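Local coordinates for p-nitrophenyl phosphatase (Pho2) (Archaeoglobus fulgidus, PDB 3QGM), which probably acts as a phosphatase of the haloacid dehalogenase superfamily and binds a calcium ion at its metal site, at residues Ser47-Ser50 with Thr51-Arg54; Leu58-Leu61 with Arg62-Gly65; Ile129-Glu132 with Leu133-Ala137. All blocks are in the same frame, centred on the assembly; numbering follows the deposited sequence.

How the contacts relate
All three contacts are local, each made within one continuous run of chain, and they come in series. Contact 1 is the loop between strand 42-47 and helix 54-63, and contact 2 is the far end of that helix, their centres about 14 Å apart in the same core domain. Both lie near the metal site formed by Asp-14, Asp-16 and Asp-212: the side chain of Asn-49 is about 10 Å from the calcium ion and that of Arg-60 about 11 Å. Contact 3 starts helix 131-143 beside the second parallel sheet, consistent with a C2-type cap. Its centre is about 21 Å from that of contact 1 and about 34 Å from that of contact 2.

Contact 1: residues Ser47-Ser50 with Thr51-Arg54; sequences SNNS and TRSR
Asn-49 reaches forward along the chain so that its amide oxygen, OD1, collects three donors from Thr-51 and Arg-52. Thr-51 N stands 2.9 Å from Asn-49 OD1, which makes this an Asx turn. Arg-52 N, 2.8 Å from Asn-49 OD1, is tilted further out of the carbonyl plane, by 35°. The third donor is the hydroxyl, Thr-51 OG1, at 3.2 Å from Asn-49 OD1; chi1 of 66° puts it between its own backbone N and carbonyl carbon, facing back to the amide. Three bonds on one oxygen should hold the carboxamide against rotation. Beyond that, the Asn-49 and Arg-52 side chains run alongside each other, pointing the same way, with amide and guanidinium planes 60° apart. Asn-49 ND2 comes within 3.8 Å of Arg-52 CG, while bends at chi2 and chi3 carry the guanidinium off. Just upstream, Asn-49 N donates to Ser-47 OG at 3.0 Å, an ST turn that overlaps the Asx turn at Asn-49. Ser-50 OG turns to other partners, Ser-125 N and Thr-150 OG1. Ser-47 closes core strand 42-47, where HAD enzymes usually carry their motif II serine or threonine. The loop then leads to Ser-53, the N-cap of helix 54-63, and the Asn-49 side chain rests on Leu-57 of that helix and on Val-75 of strand 73-75.

Contact 2: residues Leu58-Leu61 with Arg62-Gly65; sequences LERL and RSFG
Arg-60 and Phe-64 pack together where helix 54-63 runs out in a Schellman motif, with Gly-65 as its positive-phi residue (phi 106°). This helix is the crossover between parallel strands 42-47 and 73-75 of the Rossmann-like HAD core. Among the backbone bonds, Arg-62 N to Leu-58 O (3.1 Å) and Ser-63 N to Glu-59 O continue the helical pattern, and Gly-65 N turns back to Arg-62 O. Arg-60 O takes two donors: Phe-64 N is one, and Ser-63 OG, on a lone pair 2.7 Å from Arg-60 O, is the other. The apolar contacts centre on Phe-64, whose ring runs alongside the Arg-60 chain: CZ of Phe-64 meets CG of Arg-60 at 3.6 Å. Leu-61 CD2 comes in on the same side of the ring, nearer its rim, 4.0 Å from Phe-64 CD2. Ile-19 adds to the cover of this ring. With the ring cut back to an alanine, the Arg-60 methylenes and the Leu-61 methyl are likely to lose their shared aromatic partner, leaving a gap beside Ile-19. The remaining contact sets a charged plane over a methyl. Chi1 of -60° and an extended chain carry Arg-62 back along the helix, where NH2 bonds to Val-68 O. One face of its guanidinium covers Leu-58, with CD2 of Leu-58 lying 3.5 Å from the plane.

Contact 3: residues Ile129-Glu132 with Leu133-Ala137; sequences INFE and LMTKA
Helix 131-143 winds up from Asn-130, with the N of Met-134, a selenomethionine here, bonding to Asn-130 O at 3.0 Å and Thr-135 N and Lys-136 N continuing the same i to i+4 pattern to Phe-131 O and Glu-132 O. Asn-130 is the N-cap: its OD1 accepts from Leu-133 N at 2.8 Å in a nearly straight bond, N-H...O 170°, satisfying an amide in the first turn that has no earlier helical carbonyl to use. Chi1 of 65° swings the carboxamide over the helix start for this. The Asn-130 and Leu-133 side chains cross at about a right angle, with OD1 of Asn-130 3.4 Å from CB of Leu-133. This is the opening of the crossover helix between parallel strands 120-123 and 146-149, in the smaller of the chain's two parallel sheets, probably the cap domain. Thr-135 also bonds back through its hydroxyl: OG1 lies 3.0 Å from Phe-131 O, above the carbonyl plane, and over one face of the Phe-131 ring. Glu-132 and Lys-136 run side by side in a salt bridge, OE2 to NZ 3.0 Å, though its hydrogen bond is weak. CD1 of buried Ile-129 meets CG of Leu-133 at 4.0 Å, these side chains likewise crossing nearly at right angles. Ile-129 and Phe-131 also pack against Phe-131 and Arg-127, respectively, of the second subunit.

Contact 1: residues Ser47-Ser50 with Thr51-Arg54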
loop_
_atom_site.group_PDB
_atom_site.type_symbol
_atom_site.label_atom_id
_atom_site.label_comp_id
_atom_site.label_asym_id
_atom_site.label_seq_id
_atom_site.Cartn_x
_atom_site.Cartn_y
_atom_site.Cartn_z
ATOM N N SER A 47 5.601 -9.043 22.045
ATOM C CA SER A 47 6.215 -8.826 20.745
ATOM C C SER A 47 5.174 -8.677 19.668
ATOM O O SER A 47 4.162 -9.345 19.696
ATOM C CB SER A 47 7.076 -10.026 20.356
ATOM O OG SER A 47 7.449 -9.943 19.007
ATOM N N ASN A 48 5.460 -7.777 18.713
ATOM C CA ASN A 48 4.583 -7.546 17.596
ATOM C C ASN A 48 4.814 -8.511 16.476
ATOM O O ASN A 48 4.205 -8.358 15.429
ATOM C CB ASN A 48 4.777 -6.127 17.065
ATOM C CG ASN A 48 3.928 -5.116 17.801
ATOM O OD1 ASN A 48 3.271 -5.447 18.778
ATOM N ND2 ASN A 48 3.890 -3.874 17.277
ATOM N N ASN A 49 5.709 -9.475 16.669
ATOM C CA ASN A 49 6.005 -10.483 15.643
ATOM C C ASN A 49 4.731 -10.960 14.993
ATOM O O ASN A 49 3.806 -11.459 15.664
ATOM C CB ASN A 49 6.756 -11.700 16.230
ATOM C CG ASN A 49 7.379 -12.573 15.155
ATOM O OD1 ASN A 49 6.685 -13.107 14.316
ATOM N ND2 ASN A 49 8.697 -12.718 15.183
ATOM N N SER A 50 4.691 -10.830 13.679
ATOM C CA SER A 50 3.494 -11.104 12.883
ATOM C C SER A 50 3.435 -12.527 12.285
ATOM O O SER A 50 2.393 -12.971 11.791
ATOM C CB SER A 50 3.496 -10.085 11.723
ATOM O OG SER A 50 2.430 -10.298 10.841
ATOM N N THR A 51 4.570 -13.209 12.299
ATOM C CA THR A 51 4.798 -14.377 11.510
ATOM C C THR A 51 5.137 -15.647 12.293
ATOM O O THR A 51 5.027 -16.722 11.748
ATOM C CB THR A 51 5.961 -14.117 10.515
ATOM O OG1 THR A 51 7.183 -13.925 11.255
ATOM C CG2 THR A 51 5.640 -12.865 9.604
ATOM N N ARG A 52 5.598 -15.531 13.530
ATOM C CA ARG A 52 5.979 -16.716 14.286
ATOM C C ARG A 52 4.969 -16.991 15.423
ATOM O O ARG A 52 4.351 -16.065 15.990
ATOM C CB ARG A 52 7.393 -16.570 14.838
ATOM C CG ARG A 52 8.499 -16.217 13.823
ATOM C CD ARG A 52 8.527 -17.062 12.546
ATOM N NE ARG A 52 8.598 -18.517 12.733
ATOM C CZ ARG A 52 9.713 -19.241 12.858
ATOM N NH1 ARG A 52 10.913 -18.672 12.878
ATOM N NH2 ARG A 52 9.631 -20.545 13.014
ATOM N N SER A 53 4.740 -18.272 15.680
ATOM C CA SER A 53 3.793 -18.714 16.687
ATOM C C SER A 53 4.357 -18.393 18.070
ATOM O O SER A 53 5.579 -18.176 18.229
ATOM C CB SER A 53 3.554 -20.205 16.518
ATOM O OG SER A 53 4.713 -20.952 16.869
ATOM N N ARG A 54 3.494 -18.386 19.079
ATOM C CA ARG A 54 3.939 -18.125 20.434
ATOM C C ARG A 54 5.036 -19.087 20.838
ATOM O O ARG A 54 6.026 -18.679 21.466
ATOM C CB ARG A 54 2.805 -18.237 21.451
ATOM C CG ARG A 54 3.309 -17.978 22.865
ATOM C CD ARG A 54 2.249 -17.815 23.935
ATOM N NE ARG A 54 1.439 -19.006 24.058
ATOM C CZ ARG A 54 0.570 -19.246 25.047
ATOM N NH1 ARG A 54 -0.142 -20.347 24.997
ATOM N NH2 ARG A 54 0.369 -18.379 26.049
#

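Contact 2: residues Leu58-Leu61 with Arg62-Gly65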
loop_
_atom_site.group_PDB
_atom_site.type_symbol
_atom_site.label_atom_id
_atom_site.label_comp_id
_atom_site.label_asym_id
_atom_site.label_seq_id
_atom_site.Cartn_x
_atom_site.Cartn_y
_atom_site.Cartn_z
ATOM N N LEU A 58 8.698 -18.549 22.629
ATOM C CA LEU A 58 8.921 -19.224 23.901
ATOM C C LEU A 58 10.207 -20.021 23.802
ATOM O O LEU A 58 11.119 -19.855 24.616
ATOM C CB LEU A 58 7.741 -20.149 24.248
ATOM C CG LEU A 58 7.768 -20.945 25.569
ATOM C CD1 LEU A 58 7.938 -19.949 26.719
ATOM C CD2 LEU A 58 6.556 -21.903 25.783
ATOM N N GLU A 59 10.302 -20.876 22.787
ATOM C CA GLU A 59 11.484 -21.700 22.626
ATOM C C GLU A 59 12.726 -20.825 22.417
ATOM O O GLU A 59 13.740 -21.089 23.022
ATOM C CB GLU A 59 11.278 -22.744 21.502
ATOM C CG GLU A 59 10.359 -23.843 21.976
ATOM C CD GLU A 59 9.943 -24.850 20.886
ATOM O OE1 GLU A 59 10.528 -24.857 19.790
ATOM O OE2 GLU A 59 9.025 -25.616 21.166
ATOM N N ARG A 60 12.617 -19.722 21.689
ATOM C CA ARG A 60 13.757 -18.832 21.543
ATOM C C ARG A 60 14.243 -18.245 22.866
ATOM O O ARG A 60 15.451 -18.312 23.173
ATOM C CB ARG A 60 13.495 -17.758 20.536
ATOM C CG ARG A 60 14.673 -16.774 20.419
ATOM C CD ARG A 60 14.380 -15.720 19.401
ATOM N NE ARG A 60 14.034 -16.337 18.144
ATOM C CZ ARG A 60 13.566 -15.709 17.077
ATOM N NH1 ARG A 60 13.381 -14.396 17.085
ATOM N NH2 ARG A 60 13.284 -16.418 15.988
ATOM N N LEU A 61 13.342 -17.679 23.662
ATOM C CA LEU A 61 13.744 -17.144 24.970
ATOM C C LEU A 61 14.449 -18.212 25.817
ATOM O O LEU A 61 15.480 -17.946 26.440
ATOM C CB LEU A 61 12.574 -16.548 25.759
ATOM C CG LEU A 61 12.012 -15.234 25.151
ATOM C CD1 LEU A 61 10.974 -14.648 26.018
ATOM C CD2 LEU A 61 13.105 -14.237 24.947
ATOM N N ARG A 62 13.892 -19.428 25.830
ATOM C CA ARG A 62 14.580 -20.516 26.532
ATOM C C ARG A 62 15.959 -20.819 25.956
ATOM O O ARG A 62 16.846 -21.114 26.726
ATOM C CB ARG A 62 13.726 -21.789 26.620
ATOM C CG ARG A 62 12.407 -21.576 27.362
ATOM C CD ARG A 62 11.399 -22.712 27.016
ATOM N NE ARG A 62 10.275 -22.730 27.938
ATOM C CZ ARG A 62 9.214 -23.546 27.848
ATOM N NH1 ARG A 62 9.092 -24.438 26.849
ATOM N NH2 ARG A 62 8.270 -23.462 28.769
ATOM N N SER A 63 16.155 -20.729 24.639
ATOM C CA SER A 63 17.491 -20.935 24.057
ATOM C C SER A 63 18.488 -19.862 24.540
ATOM O O SER A 63 19.690 -20.098 24.508
ATOM C CB SER A 63 17.471 -21.006 22.524
ATOM O OG SER A 63 17.412 -19.721 21.897
ATOM N N PHE A 64 17.995 -18.696 24.964
ATOM C CA PHE A 64 18.849 -17.647 25.551
ATOM C C PHE A 64 19.224 -17.942 26.998
ATOM O O PHE A 64 20.032 -17.249 27.597
ATOM C CB PHE A 64 18.130 -16.283 25.512
ATOM C CG PHE A 64 17.870 -15.751 24.121
ATOM C CD1 PHE A 64 18.562 -16.223 23.026
ATOM C CD2 PHE A 64 16.936 -14.754 23.920
ATOM C CE1 PHE A 64 18.324 -15.724 21.778
ATOM C CE2 PHE A 64 16.695 -14.253 22.653
ATOM C CZ PHE A 64 17.368 -14.752 21.586
ATOM N N GLY A 65 18.583 -18.935 27.598
ATOM C CA GLY A 65 18.927 -19.326 28.948
ATOM C C GLY A 65 17.907 -18.882 29.966
ATOM O O GLY A 65 18.135 -19.004 31.171
#

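Contact 3: residues Ile129-Glu132 with Leu133-Ala137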
loop_
_atom_site.group_PDB
_atom_site.type_symbol
_atom_site.label_atom_id
_atom_site.label_comp_id
_atom_site.label_asym_id
_atom_site.label_seq_id
_atom_site.Cartn_x
_atom_site.Cartn_y
_atom_site.Cartn_z
ATOM N N ILE A 129 3.945 -12.433 -0.064
ATOM C CA ILE A 129 2.843 -11.610 -0.541
ATOM C C ILE A 129 2.960 -11.490 -2.063
ATOM O O ILE A 129 4.058 -11.364 -2.633
ATOM C CB ILE A 129 2.801 -10.195 0.179
ATOM C CG1 ILE A 129 1.504 -9.443 -0.126
ATOM C CG2 ILE A 129 3.932 -9.329 -0.225
ATOM C CD1 ILE A 129 0.300 -10.033 0.475
ATOM N N ASN A 130 1.827 -11.540 -2.727
ATOM C CA ASN A 130 1.803 -11.448 -4.192
ATOM C C ASN A 130 0.503 -10.847 -4.687
ATOM O O ASN A 130 -0.370 -10.514 -3.877
ATOM C CB ASN A 130 2.077 -12.821 -4.832
ATOM C CG ASN A 130 1.000 -13.852 -4.536
ATOM O OD1 ASN A 130 -0.086 -13.539 -4.065
ATOM N ND2 ASN A 130 1.328 -15.118 -4.799
ATOM N N PHE A 131 0.352 -10.698 -5.992
ATOM C CA PHE A 131 -0.843 -10.030 -6.529
ATOM C C PHE A 131 -2.134 -10.775 -6.162
ATOM O O PHE A 131 -3.152 -10.165 -5.770
ATOM C CB PHE A 131 -0.720 -9.895 -8.033
ATOM C CG PHE A 131 -1.692 -8.928 -8.657
ATOM C CD1 PHE A 131 -1.502 -7.551 -8.536
ATOM C CD2 PHE A 131 -2.726 -9.384 -9.423
ATOM C CE1 PHE A 131 -2.375 -6.636 -9.175
ATOM C CE2 PHE A 131 -3.593 -8.502 -10.032
ATOM C CZ PHE A 131 -3.409 -7.110 -9.912
ATOM N N GLU A 132 -2.094 -12.098 -6.252
ATOM C CA GLU A 132 -3.286 -12.908 -5.981
ATOM C C GLU A 132 -3.699 -12.721 -4.539
ATOM O O GLU A 132 -4.871 -12.468 -4.261
ATOM C CB GLU A 132 -3.058 -14.405 -6.285
ATOM C CG GLU A 132 -4.077 -15.330 -5.558
ATOM C CD GLU A 132 -4.092 -16.789 -6.058
ATOM O OE1 GLU A 132 -3.016 -17.435 -6.129
ATOM O OE2 GLU A 132 -5.210 -17.269 -6.376
ATOM N N LEU A 133 -2.750 -12.811 -3.607
ATOM C CA LEU A 133 -3.107 -12.624 -2.198
ATOM C C LEU A 133 -3.607 -11.184 -1.925
ATOM O O LEU A 133 -4.566 -10.990 -1.143
ATOM C CB LEU A 133 -1.918 -12.973 -1.314
ATOM C CG LEU A 133 -2.129 -13.202 0.157
ATOM C CD1 LEU A 133 -3.401 -14.036 0.429
ATOM C CD2 LEU A 133 -0.871 -13.916 0.671
HETATM N N MSE A 134 -3.028 -10.180 -2.587
HETATM C CA MSE A 134 -3.526 -8.815 -2.396
HETATM C C MSE A 134 -4.919 -8.637 -2.992
HETATM O O MSE A 134 -5.727 -7.899 -2.450
HETATM C CB MSE A 134 -2.570 -7.767 -2.945
HETATM C CG MSE A 134 -3.036 -6.359 -2.616
HETATM SE SE MSE A 134 -2.668 -5.884 -0.780
HETATM C CE MSE A 134 -0.735 -5.811 -0.975
ATOM N N THR A 135 -5.203 -9.310 -4.098
ATOM C CA THR A 135 -6.531 -9.297 -4.689
ATOM C C THR A 135 -7.527 -9.853 -3.693
ATOM O O THR A 135 -8.610 -9.284 -3.508
ATOM C CB THR A 135 -6.582 -10.110 -5.995
ATOM O OG1 THR A 135 -5.770 -9.474 -6.971
ATOM C CG2 THR A 135 -7.954 -10.239 -6.567
ATOM N N LYS A 136 -7.176 -10.961 -3.069
ATOM C CA LYS A 136 -8.103 -11.583 -2.113
ATOM C C LYS A 136 -8.411 -10.676 -0.927
ATOM O O LYS A 136 -9.548 -10.578 -0.509
ATOM C CB LYS A 136 -7.581 -12.932 -1.635
ATOM C CG LYS A 136 -7.452 -14.006 -2.760
ATOM C CD LYS A 136 -7.161 -15.360 -2.143
ATOM C CE LYS A 136 -7.399 -16.521 -3.116
ATOM N NZ LYS A 136 -6.112 -17.140 -3.501
ATOM N N ALA A 137 -7.377 -10.022 -0.406
ATOM C CA ALA A 137 -7.501 -9.085 0.723
ATOM C C ALA A 137 -8.358 -7.923 0.315
ATOM O O ALA A 137 -9.271 -7.554 1.030
ATOM C CB ALA A 137 -6.099 -8.572 1.153
#